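Local structure of carboxypeptidase 1 (Deinococcus radiodurans str. R1, 5GIV) at residues A181-L186 against K491-K496; A339-S344 against G498-V503; S429-A434 against A483-P488. The protein is a zinc-binding carboxypeptidase of the M32 family that probably removes amino acids one after another, with broad specificity, from the C-terminal end of peptides. All blocks are in the same frame, centred on the assembly; numbering follows the deposited sequence.

Contact 1: A181-L186 against K491-K496; sequences AALVPL and KYLRGK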
# COMPACT_ATOMS: atom_id res chain seq x y z
N ALA A 181 -33.59 -6.08 29.10
CA ALA A 181 -34.22 -6.68 30.28
C ALA A 181 -33.27 -7.62 31.01
O ALA A 181 -33.31 -7.69 32.24
CB ALA A 181 -35.49 -7.44 29.88
N ALA A 182 -32.42 -8.34 30.29
CA ALA A 182 -31.51 -9.28 30.93
C ALA A 182 -30.17 -8.65 31.31
O ALA A 182 -29.62 -8.95 32.37
CB ALA A 182 -31.28 -10.50 30.02
N LEU A 183 -29.62 -7.77 30.46
CA LEU A 183 -28.24 -7.33 30.68
C LEU A 183 -28.13 -6.18 31.67
O LEU A 183 -27.16 -6.14 32.44
CB LEU A 183 -27.58 -6.97 29.34
CG LEU A 183 -27.37 -8.19 28.43
CD1 LEU A 183 -26.61 -7.83 27.16
CD2 LEU A 183 -26.70 -9.35 29.18
N VAL A 184 -29.10 -5.26 31.71
CA VAL A 184 -29.05 -4.16 32.67
C VAL A 184 -28.95 -4.66 34.11
O VAL A 184 -28.06 -4.21 34.84
CB VAL A 184 -30.25 -3.22 32.48
CG1 VAL A 184 -30.28 -2.18 33.60
CG2 VAL A 184 -30.19 -2.51 31.13
N PRO A 185 -29.82 -5.55 34.58
CA PRO A 185 -29.68 -6.04 35.96
C PRO A 185 -28.38 -6.79 36.18
O PRO A 185 -27.75 -6.65 37.23
CB PRO A 185 -30.91 -6.93 36.15
CG PRO A 185 -31.86 -6.53 35.03
CD PRO A 185 -31.01 -6.10 33.90
N LEU A 186 -27.97 -7.62 35.22
CA LEU A 186 -26.72 -8.36 35.37
C LEU A 186 -25.53 -7.40 35.42
O LEU A 186 -24.59 -7.60 36.20
CB LEU A 186 -26.57 -9.37 34.23
CG LEU A 186 -25.28 -10.20 34.21
CD1 LEU A 186 -25.19 -11.02 35.49
CD2 LEU A 186 -25.23 -11.09 32.99
N LYS A 491 -27.50 -16.79 27.93
CA LYS A 491 -27.02 -17.88 28.77
C LYS A 491 -25.52 -17.79 28.99
O LYS A 491 -25.03 -17.99 30.11
CB LYS A 491 -27.37 -19.23 28.14
CG LYS A 491 -26.89 -20.38 28.99
CD LYS A 491 -27.16 -21.74 28.37
CE LYS A 491 -26.51 -22.82 29.23
NZ LYS A 491 -26.48 -24.18 28.59
N TYR A 492 -24.77 -17.46 27.93
CA TYR A 492 -23.32 -17.37 28.03
C TYR A 492 -22.89 -16.28 29.00
O TYR A 492 -22.02 -16.49 29.85
CB TYR A 492 -22.72 -17.14 26.64
CG TYR A 492 -21.42 -16.35 26.64
CD1 TYR A 492 -20.26 -16.91 27.16
CD2 TYR A 492 -21.36 -15.07 26.11
CE1 TYR A 492 -19.08 -16.21 27.16
CE2 TYR A 492 -20.17 -14.36 26.11
CZ TYR A 492 -19.03 -14.94 26.64
OH TYR A 492 -17.84 -14.25 26.66
N LEU A 493 -23.49 -15.09 28.89
CA LEU A 493 -23.09 -13.98 29.75
C LEU A 493 -23.49 -14.22 31.20
O LEU A 493 -22.67 -14.07 32.12
CB LEU A 493 -23.70 -12.68 29.22
CG LEU A 493 -23.19 -12.17 27.88
CD1 LEU A 493 -24.02 -10.98 27.44
CD2 LEU A 493 -21.72 -11.81 27.98
N ARG A 494 -24.74 -14.64 31.41
CA ARG A 494 -25.20 -14.93 32.77
C ARG A 494 -24.29 -15.96 33.43
O ARG A 494 -23.90 -15.81 34.59
CB ARG A 494 -26.64 -15.43 32.73
CG ARG A 494 -27.66 -14.35 32.45
CD ARG A 494 -29.06 -14.92 32.29
NE ARG A 494 -30.09 -13.88 32.29
CZ ARG A 494 -31.22 -13.94 31.59
NH1 ARG A 494 -31.49 -14.99 30.82
NH2 ARG A 494 -32.09 -12.94 31.66
N GLY A 495 -23.92 -17.00 32.69
CA GLY A 495 -23.03 -18.01 33.25
C GLY A 495 -21.64 -17.47 33.51
O GLY A 495 -21.05 -17.72 34.57
N LYS A 496 -21.08 -16.75 32.55
CA LYS A 496 -19.70 -16.27 32.69
C LYS A 496 -19.58 -15.25 33.82
O LYS A 496 -18.72 -15.38 34.69
CB LYS A 496 -19.22 -15.68 31.37
CG LYS A 496 -17.84 -15.04 31.45
CD LYS A 496 -17.46 -14.41 30.11
CE LYS A 496 -16.08 -13.79 30.20
NZ LYS A 496 -15.67 -13.21 28.91

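Contact 2: A339-S344 against G498-V503; sequences AVNTVS and GELYGV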
# COMPACT_ATOMS: atom_id res chain seq x y z
N ALA A 339 -9.04 -9.89 34.89
CA ALA A 339 -8.79 -8.50 34.56
C ALA A 339 -9.26 -8.13 33.16
O ALA A 339 -9.55 -6.96 32.90
CB ALA A 339 -7.30 -8.19 34.70
N VAL A 340 -9.36 -9.11 32.25
CA VAL A 340 -9.84 -8.83 30.90
C VAL A 340 -11.36 -8.85 30.82
O VAL A 340 -11.91 -8.74 29.72
CB VAL A 340 -9.26 -9.80 29.85
CG1 VAL A 340 -7.73 -9.90 29.97
CG2 VAL A 340 -9.93 -11.16 29.91
N ASN A 341 -12.04 -9.07 31.94
CA ASN A 341 -13.50 -9.18 31.98
C ASN A 341 -14.10 -8.23 33.00
O ASN A 341 -15.07 -8.55 33.68
CB ASN A 341 -13.94 -10.61 32.29
CG ASN A 341 -13.63 -11.57 31.16
OD1 ASN A 341 -14.19 -11.47 30.07
ND2 ASN A 341 -12.75 -12.54 31.42
N THR A 342 -13.53 -7.03 33.14
CA THR A 342 -14.16 -6.03 33.99
C THR A 342 -15.35 -5.40 33.28
O THR A 342 -15.48 -5.44 32.06
CB THR A 342 -13.17 -4.95 34.39
OG1 THR A 342 -12.96 -4.06 33.28
CG2 THR A 342 -11.85 -5.53 34.90
N VAL A 343 -16.23 -4.78 34.07
CA VAL A 343 -17.46 -4.17 33.58
C VAL A 343 -17.61 -2.80 34.23
O VAL A 343 -17.25 -2.63 35.40
CB VAL A 343 -18.70 -5.04 33.88
CG1 VAL A 343 -19.98 -4.29 33.51
CG2 VAL A 343 -18.62 -6.38 33.17
N SER A 344 -18.14 -1.83 33.48
CA SER A 344 -18.49 -0.54 34.07
C SER A 344 -19.26 0.28 33.04
O SER A 344 -19.06 0.12 31.84
CB SER A 344 -17.26 0.23 34.54
OG SER A 344 -16.50 0.66 33.43
N GLY A 498 -22.00 -14.39 36.09
CA GLY A 498 -22.49 -14.94 37.34
C GLY A 498 -21.39 -15.62 38.13
O GLY A 498 -21.29 -15.45 39.35
N GLU A 499 -20.51 -16.35 37.44
CA GLU A 499 -19.44 -17.07 38.12
C GLU A 499 -18.25 -16.18 38.45
O GLU A 499 -17.57 -16.41 39.45
CB GLU A 499 -18.99 -18.27 37.28
CG GLU A 499 -18.18 -19.30 38.05
CD GLU A 499 -16.69 -19.03 38.02
OE1 GLU A 499 -16.17 -18.71 36.92
OE2 GLU A 499 -16.03 -19.13 39.08
N LEU A 500 -17.98 -15.16 37.62
CA LEU A 500 -16.87 -14.26 37.88
C LEU A 500 -17.12 -13.40 39.11
O LEU A 500 -16.22 -13.21 39.94
CB LEU A 500 -16.60 -13.37 36.67
CG LEU A 500 -15.56 -13.85 35.65
CD1 LEU A 500 -15.66 -13.05 34.36
CD2 LEU A 500 -14.16 -13.75 36.23
N TYR A 501 -18.35 -12.90 39.26
CA TYR A 501 -18.66 -11.91 40.29
C TYR A 501 -19.56 -12.44 41.40
O TYR A 501 -19.96 -11.66 42.27
CB TYR A 501 -19.30 -10.67 39.65
CG TYR A 501 -18.33 -9.96 38.74
CD1 TYR A 501 -18.10 -10.40 37.45
CD2 TYR A 501 -17.59 -8.89 39.21
CE1 TYR A 501 -17.18 -9.76 36.63
CE2 TYR A 501 -16.67 -8.24 38.42
CZ TYR A 501 -16.47 -8.67 37.13
OH TYR A 501 -15.54 -8.02 36.36
N GLY A 502 -19.91 -13.72 41.38
CA GLY A 502 -20.82 -14.24 42.39
C GLY A 502 -22.16 -13.55 42.37
O GLY A 502 -22.68 -13.18 43.43
N VAL A 503 -22.73 -13.34 41.19
CA VAL A 503 -24.03 -12.68 41.09
C VAL A 503 -25.02 -13.56 40.35
O VAL A 503 -26.19 -13.19 40.22
CB VAL A 503 -23.91 -11.30 40.41
CG1 VAL A 503 -22.96 -10.41 41.17
CG2 VAL A 503 -23.46 -11.45 38.97
OXT VAL A 503 -24.68 -14.65 39.88
O HOH W 1 -15.62 -5.28 37.04

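Contact 3: S429-A434 against A483-P488; sequences SAQFYA and ALTAGP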
# COMPACT_ATOMS: atom_id res chain seq x y z
N SER A 429 -22.62 -14.34 17.89
CA SER A 429 -21.33 -14.92 18.27
C SER A 429 -21.52 -16.13 19.19
O SER A 429 -20.91 -17.18 18.98
CB SER A 429 -20.45 -13.87 18.94
OG SER A 429 -20.95 -13.47 20.20
N ALA A 430 -22.37 -16.00 20.21
CA ALA A 430 -22.63 -17.12 21.12
C ALA A 430 -23.47 -18.21 20.46
O ALA A 430 -23.29 -19.39 20.78
CB ALA A 430 -23.32 -16.62 22.39
N GLN A 431 -24.39 -17.83 19.58
CA GLN A 431 -25.21 -18.83 18.89
C GLN A 431 -24.34 -19.69 17.98
O GLN A 431 -24.46 -20.92 17.99
CB GLN A 431 -26.32 -18.13 18.10
CG GLN A 431 -27.30 -19.04 17.36
CD GLN A 431 -28.55 -18.29 16.88
OE1 GLN A 431 -28.84 -17.19 17.33
NE2 GLN A 431 -29.30 -18.90 15.95
N PHE A 432 -23.46 -19.07 17.20
CA PHE A 432 -22.53 -19.85 16.38
C PHE A 432 -21.60 -20.67 17.26
O PHE A 432 -21.34 -21.84 16.97
CB PHE A 432 -21.71 -18.94 15.47
CG PHE A 432 -22.45 -18.49 14.25
CD1 PHE A 432 -22.97 -19.43 13.37
CD2 PHE A 432 -22.61 -17.15 13.98
CE1 PHE A 432 -23.65 -19.02 12.24
CE2 PHE A 432 -23.29 -16.73 12.85
CZ PHE A 432 -23.82 -17.67 11.98
N TYR A 433 -21.11 -20.09 18.34
CA TYR A 433 -20.13 -20.78 19.15
C TYR A 433 -20.72 -22.04 19.78
O TYR A 433 -20.09 -23.10 19.76
CB TYR A 433 -19.60 -19.84 20.22
CG TYR A 433 -18.53 -20.45 21.08
CD1 TYR A 433 -17.21 -20.42 20.68
CD2 TYR A 433 -18.85 -21.04 22.30
CE1 TYR A 433 -16.21 -20.97 21.48
CE2 TYR A 433 -17.86 -21.59 23.10
CZ TYR A 433 -16.55 -21.55 22.68
OH TYR A 433 -15.56 -22.09 23.47
N ALA A 434 -21.94 -21.93 20.33
CA ALA A 434 -22.58 -23.08 20.97
C ALA A 434 -22.82 -24.20 19.97
O ALA A 434 -22.71 -25.39 20.32
CB ALA A 434 -23.90 -22.65 21.62
N ALA A 483 -33.28 -19.92 13.96
CA ALA A 483 -33.12 -18.54 13.56
C ALA A 483 -32.42 -17.75 14.67
O ALA A 483 -32.16 -18.25 15.77
CB ALA A 483 -34.48 -17.92 13.22
N LEU A 484 -32.14 -16.48 14.38
CA LEU A 484 -31.48 -15.61 15.35
C LEU A 484 -32.22 -15.64 16.68
O LEU A 484 -33.44 -15.45 16.73
CB LEU A 484 -31.41 -14.19 14.80
CG LEU A 484 -30.90 -13.06 15.69
CD1 LEU A 484 -29.48 -13.34 16.14
CD2 LEU A 484 -30.95 -11.74 14.93
N THR A 485 -31.49 -15.91 17.76
CA THR A 485 -32.07 -15.89 19.09
C THR A 485 -31.02 -15.41 20.10
O THR A 485 -29.86 -15.82 20.03
CB THR A 485 -32.61 -17.26 19.51
OG1 THR A 485 -32.89 -17.26 20.92
CG2 THR A 485 -31.62 -18.36 19.20
N ALA A 486 -31.45 -14.59 21.04
CA ALA A 486 -30.58 -14.12 22.11
C ALA A 486 -30.36 -15.16 23.19
O ALA A 486 -29.59 -14.91 24.12
CB ALA A 486 -31.16 -12.86 22.76
N GLY A 487 -31.01 -16.31 23.09
CA GLY A 487 -30.93 -17.32 24.12
C GLY A 487 -29.51 -17.69 24.45
O GLY A 487 -29.03 -17.50 25.57
N PRO A 488 -28.79 -18.25 23.47
CA PRO A 488 -27.41 -18.68 23.74
C PRO A 488 -26.54 -17.54 24.24
O PRO A 488 -25.68 -17.75 25.11
CB PRO A 488 -26.94 -19.22 22.38
CG PRO A 488 -28.21 -19.57 21.65
CD PRO A 488 -29.22 -18.56 22.09

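Contact 1: A181-L186 against K491-K496
Leu-186 brings its CD2 methyl over the backbone of the facing helix where Leu-493 joins Arg-494, 3.8 Å from CA of Arg-494 and 4.1 Å from CG of the same residue. With its CG anti to the backbone N (chi1 178°), this leucine reaches across to the root of the arginine side chain. Leu-493, buried beside it, lies crosswise to Leu-183 at about a right angle, and the two meet methyl to methyl, CD1 of Leu-493 3.6 Å from CD2 of Leu-183. These are plain van der Waals contacts, with no hydrogen bond between the segments. They join helices 169-193 and 487-501 of the mainly helical M32 fold; the short segments 181-186 and 491-496 run in nearly the same direction, 14° apart with axes 10.9 Å from each other, and leucines are long enough to fill such a spacing. Arg-494 lies at the exposed edge of the contact, where a long chain with a charged end is well placed: its CG lies beside Leu-186, while the extended chain carries the guanidinium across to Ala-182. The exact placing of that charged end is doubtful, since it comes unusually close to the alanine. Leu-355 touches both Leu-186 and Leu-493.

Contact 2: A339-S344 against G498-V503
Leu-500 is the first residue of 498-503 to meet the other segment: its CD1 methyl packs against the side chain of Asn-341, 3.6 Å from CB, and the two side chains cross at about a right angle. The leucine thus covers the aliphatic base of the asparagine and leaves the amide to polar partners elsewhere, with OD1 bonded to Lys-496 NZ and ND2 to the carbonyl oxygens of Tyr-337 and Arg-308. Next comes Tyr-501, whose CG lies anti to its carbonyl carbon (chi1 -65°) and whose ring extends to the loop. Its OH donates to Asn-341 O over 2.8 Å, a bond that meets the carbonyl at 128° and lies 30° from its plane. The same OH accepts a hydrogen bond from a water, 2.8 Å away, and that water accepts from Val-343 N at 3.1 Å. A tyrosine suits the place because one hydroxyl both gives and receives, holding one backbone group of an irregular loop directly and a second through water. Beyond it, Gly-502 takes a positive phi, easy for glycine, and the chain turns so that Val-503 N bonds to Gly-498 O. The contact thus fastens the loop that follows helix 333-339 to the end of helix 487-501; Leu-500 also touches Tyr-337 and Arg-338 of helix 333-339, while Val-190 of helix 169-193 packs against both Tyr-501 and Val-343.

Contact 3: S429-A434 against A483-P488
The ring of Pro-488 lies against the backbone of Gln-431, with CB of Pro-488 3.9 Å from CA of Gln-431. Beside it, Ala-430 CB lies 3.8 Å from Pro-488 O. A proline fits this first turn of a helix, where a backbone N-H is not needed for a bond to a preceding turn. The glutamine itself reaches farther: with CG anti to the backbone N (chi1 -177°) and the chain extended beyond, its buried amide meets the main chain of 483-485. OE1 accepts a nearly straight bond from Thr-485 N, 3.0 Å long with an angle of 162° at the hydrogen. NE2 donates to Ala-483 O at 2.9 Å, approaching from above the carbonyl plane, 66° out of it, so that this second bond is less well aimed. NE2 also bonds to Thr-480 OG1. Glutamine suits the position because one flat group offers both the acceptor and the donor that a turning backbone requires. Replacing the amide by an alanine here is likely to leave Thr-485 N, Ala-483 O and Thr-480 OG1 without these partners and the loop freer to shift. Thr-485 crosses the glutamine at about a right angle, CG2 of Thr-485 lying 3.5 Å from OE1 of Gln-431. Its OG1 turns to accept Gly-487 N at 3.0 Å, a capping bond at the start of helix 487-501. The contact therefore joins helix 420-439 to the loop between helices 472-480 and 487-501; Phe-432 packs on Ile-476 of helix 472-480 and on Ser-297 and Gln-298 of helix 292-306.

All three contacts use helix 487-501 or the loop leading into it: contact 3 at its start, contact 1 along its middle and contact 2 at its C-terminal end. The centres of contacts 1 and 2 are about 11 Å apart, and the two touch directly, through the bond of Lys-496 to Asn-341 and where Leu-186 CD1 packs 3.9 Å from Val-503 CG2. Contacts 1 and 3 have centres about 14 Å apart and meet only through adjoining sequence; contacts 2 and 3 stay about 12 Å apart at their nearest atoms. Contact 3 alone comes near the zinc site of His-266, His-270 and Glu-296: the side chain of Leu-484 is about 11 Å from that of Glu-296.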